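Local coordinates for leucine-rich repeat protein (Bacteroides thetaiotaomicron, PDB 4ECN) that is of unknown function but, as an extracellular leucine-rich repeat protein, probably binds other proteins, at residues V55-A63 with G72-L80. Sequence-based numbering, arbitrary orientation.
Sequences VSQTLLLNA and GLRSDKLQL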
loop_
_atom_site.group_PDB
_atom_site.type_symbol
_atom_site.label_atom_id
_atom_site.label_comp_id
_atom_site.label_asym_id
_atom_site.label_seq_id
_atom_site.Cartn_x
_atom_site.Cartn_y
_atom_site.Cartn_z
ATOM N N VAL A 55 12.352 -50.903 3.492
ATOM C CA VAL A 55 13.208 -52.089 3.548
ATOM C C VAL A 55 14.711 -51.644 3.577
ATOM O O VAL A 55 15.132 -50.732 2.853
ATOM C CB VAL A 55 12.873 -53.079 2.383
ATOM C CG1 VAL A 55 13.033 -52.446 0.999
ATOM C CG2 VAL A 55 13.645 -54.392 2.497
ATOM N N SER A 56 15.477 -52.288 4.484
ATOM C CA SER A 56 16.905 -52.068 4.738
ATOM C C SER A 56 17.749 -53.237 4.228
ATOM O O SER A 56 17.240 -54.348 4.102
ATOM C CB SER A 56 17.151 -51.872 6.234
ATOM O OG SER A 56 16.777 -53.001 7.009
ATOM N N GLN A 57 19.037 -52.995 3.957
ATOM C CA GLN A 57 19.933 -54.036 3.468
ATOM C C GLN A 57 21.331 -53.830 4.031
ATOM O O GLN A 57 21.814 -52.701 4.059
ATOM C CB GLN A 57 19.957 -54.039 1.922
ATOM C CG GLN A 57 20.841 -55.123 1.286
ATOM C CD GLN A 57 20.272 -56.512 1.383
ATOM O OE1 GLN A 57 19.351 -56.875 0.644
ATOM N NE2 GLN A 57 20.849 -57.335 2.257
ATOM N N THR A 58 21.988 -54.919 4.451
ATOM C CA THR A 58 23.342 -54.861 4.997
ATOM C C THR A 58 24.365 -55.137 3.875
ATOM O O THR A 58 24.190 -56.063 3.073
ATOM C CB THR A 58 23.509 -55.837 6.181
ATOM O OG1 THR A 58 22.427 -55.665 7.105
ATOM C CG2 THR A 58 24.851 -55.661 6.912
ATOM N N LEU A 59 25.426 -54.303 3.837
ATOM C CA LEU A 59 26.563 -54.359 2.910
ATOM C C LEU A 59 27.872 -54.230 3.676
ATOM O O LEU A 59 27.880 -53.704 4.786
ATOM C CB LEU A 59 26.471 -53.246 1.835
ATOM C CG LEU A 59 25.348 -53.352 0.808
ATOM C CD1 LEU A 59 25.028 -52.006 0.218
ATOM C CD2 LEU A 59 25.656 -54.378 -0.269
ATOM N N LEU A 60 28.977 -54.688 3.080
ATOM C CA LEU A 60 30.303 -54.593 3.691
ATOM C C LEU A 60 31.032 -53.326 3.220
ATOM O O LEU A 60 30.785 -52.825 2.118
ATOM C CB LEU A 60 31.158 -55.844 3.370
ATOM C CG LEU A 60 30.684 -57.208 3.887
ATOM C CD1 LEU A 60 31.141 -58.325 2.970
ATOM C CD2 LEU A 60 31.140 -57.456 5.313
ATOM N N LEU A 61 31.938 -52.828 4.068
ATOM C CA LEU A 61 32.795 -51.677 3.811
ATOM C C LEU A 61 34.173 -52.127 3.331
ATOM O O LEU A 61 34.798 -52.996 3.946
ATOM C CB LEU A 61 32.936 -50.821 5.088
ATOM C CG LEU A 61 32.057 -49.578 5.266
ATOM C CD1 LEU A 61 30.602 -49.892 5.111
ATOM C CD2 LEU A 61 32.285 -48.942 6.628
ATOM N N ASN A 62 34.637 -51.540 2.230
ATOM C CA ASN A 62 35.964 -51.777 1.665
ATOM C C ASN A 62 36.812 -50.543 1.970
ATOM O O ASN A 62 36.367 -49.422 1.691
ATOM C CB ASN A 62 35.891 -52.083 0.153
ATOM C CG ASN A 62 35.013 -53.257 -0.224
ATOM O OD1 ASN A 62 35.422 -54.425 -0.166
ATOM N ND2 ASN A 62 33.798 -52.964 -0.672
ATOM N N ALA A 63 37.995 -50.721 2.585
ATOM C CA ALA A 63 38.821 -49.568 2.943
ATOM C C ALA A 63 39.869 -49.246 1.861
ATOM O O ALA A 63 40.531 -50.143 1.328
ATOM C CB ALA A 63 39.507 -49.800 4.279
ATOM N N GLY A 72 37.541 -42.810 3.610
ATOM C CA GLY A 72 38.263 -43.940 3.038
ATOM C C GLY A 72 37.580 -45.279 3.223
ATOM O O GLY A 72 38.253 -46.278 3.494
ATOM N N LEU A 73 36.233 -45.307 3.090
ATOM C CA LEU A 73 35.409 -46.520 3.205
ATOM C C LEU A 73 34.346 -46.516 2.107
ATOM O O LEU A 73 33.610 -45.531 1.977
ATOM C CB LEU A 73 34.764 -46.661 4.598
ATOM C CG LEU A 73 35.705 -46.894 5.793
ATOM C CD1 LEU A 73 35.058 -46.463 7.095
ATOM C CD2 LEU A 73 36.223 -48.341 5.850
ATOM N N ARG A 74 34.325 -47.597 1.278
ATOM C CA ARG A 74 33.423 -47.776 0.134
ATOM C C ARG A 74 32.627 -49.077 0.268
ATOM O O ARG A 74 33.174 -50.112 0.627
ATOM C CB ARG A 74 34.213 -47.761 -1.187
ATOM C CG ARG A 74 33.352 -47.860 -2.456
ATOM C CD ARG A 74 34.159 -48.211 -3.698
ATOM N NE ARG A 74 35.099 -49.319 -3.468
ATOM C CZ ARG A 74 34.786 -50.614 -3.522
ATOM N NH1 ARG A 74 33.544 -50.995 -3.808
ATOM N NH2 ARG A 74 35.710 -51.535 -3.281
ATOM N N SER A 75 31.335 -49.013 -0.054
ATOM C CA SER A 75 30.387 -50.120 0.038
ATOM C C SER A 75 30.416 -51.047 -1.185
ATOM O O SER A 75 30.656 -50.593 -2.311
ATOM C CB SER A 75 28.976 -49.556 0.190
ATOM O OG SER A 75 27.960 -50.534 0.066
ATOM N N ASP A 76 30.101 -52.345 -0.948
ATOM C CA ASP A 76 29.924 -53.374 -1.977
ATOM C C ASP A 76 28.740 -53.007 -2.892
ATOM O O ASP A 76 27.859 -52.250 -2.466
ATOM C CB ASP A 76 29.673 -54.763 -1.328
ATOM C CG ASP A 76 30.852 -55.555 -0.763
ATOM O OD1 ASP A 76 31.951 -55.498 -1.360
ATOM O OD2 ASP A 76 30.628 -56.364 0.170
ATOM N N LYS A 77 28.703 -53.539 -4.131
ATOM C CA LYS A 77 27.584 -53.288 -5.054
ATOM C C LYS A 77 26.276 -53.808 -4.467
ATOM O O LYS A 77 26.248 -54.899 -3.894
ATOM C CB LYS A 77 27.817 -53.951 -6.430
ATOM C CG LYS A 77 28.480 -53.112 -7.519
ATOM C CD LYS A 77 28.518 -53.939 -8.831
ATOM C CE LYS A 77 29.020 -53.177 -10.043
ATOM N NZ LYS A 77 28.808 -53.929 -11.313
ATOM N N LEU A 78 25.200 -53.038 -4.612
ATOM C CA LEU A 78 23.883 -53.444 -4.145
ATOM C C LEU A 78 22.913 -53.507 -5.326
ATOM O O LEU A 78 22.591 -52.467 -5.908
ATOM C CB LEU A 78 23.373 -52.480 -3.053
ATOM C CG LEU A 78 21.905 -52.615 -2.606
ATOM C CD1 LEU A 78 21.616 -53.990 -2.021
ATOM C CD2 LEU A 78 21.529 -51.509 -1.643
ATOM N N GLN A 79 22.440 -54.718 -5.667
ATOM C CA GLN A 79 21.494 -54.849 -6.766
ATOM C C GLN A 79 20.104 -54.468 -6.294
ATOM O O GLN A 79 19.599 -55.037 -5.326
ATOM C CB GLN A 79 21.500 -56.258 -7.358
ATOM C CG GLN A 79 20.741 -56.356 -8.682
ATOM C CD GLN A 79 20.851 -57.721 -9.312
ATOM O OE1 GLN A 79 21.733 -58.536 -8.986
ATOM N NE2 GLN A 79 19.982 -57.981 -10.272
ATOM N N LEU A 80 19.507 -53.478 -6.960
ATOM C CA LEU A 80 18.169 -52.976 -6.676
ATOM C C LEU A 80 17.396 -52.824 -7.945
ATOM O O LEU A 80 18.005 -52.716 -9.003
ATOM C CB LEU A 80 18.227 -51.624 -5.944
ATOM C CG LEU A 80 18.742 -51.613 -4.514
ATOM C CD1 LEU A 80 19.107 -50.209 -4.094
ATOM C CD2 LEU A 80 17.736 -52.209 -3.562
#
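N62 and R74 face each other as a hydrogen-bonded pair where strands 54-63 and 73-81 run antiparallel, within a DUF4458 domain of the transthyretin clan. Their backbones are joined twice: N62 N lies 2.6 Å from R74 O, and R74 N donates back to N62 O. N62 suits this position because its side-chain amide reaches across the strand gap. With CG turned anti to the carbonyl carbon (chi1 -57°), ND2 gives one hydrogen to R74 O from above the carbonyl plane and another, at 171°, to D76 OD1, which it meets from above the carboxylate plane. Aspartate suits D76's place, since OD2 can lie beside L60 CB while OD1 accepts. A long arginine, bent at chi3, can bring its flat guanidinium back toward N62, almost parallel to the amide (planes 8° apart), with NH2 3.5 Å from N62 CB. Replacing N62 by an alanine is likely to leave D76 OD1 without this donor and R74 O with one bond fewer from strand 54-63, the carboxylate then freer to turn.

Beyond D76 N, which donates to L60 O, the strands part, and L59 bridges the opening. A branched, apolar side chain fits here: its CD1 packs 3.7 Å from L78 CB, while CD2 lies near the backbone oxygens of D76 and K77. S75 is small enough for its hydroxyl to lie against L59 CB and CD1; its OG donates to D76 O in the carbonyl plane, on a lone pair.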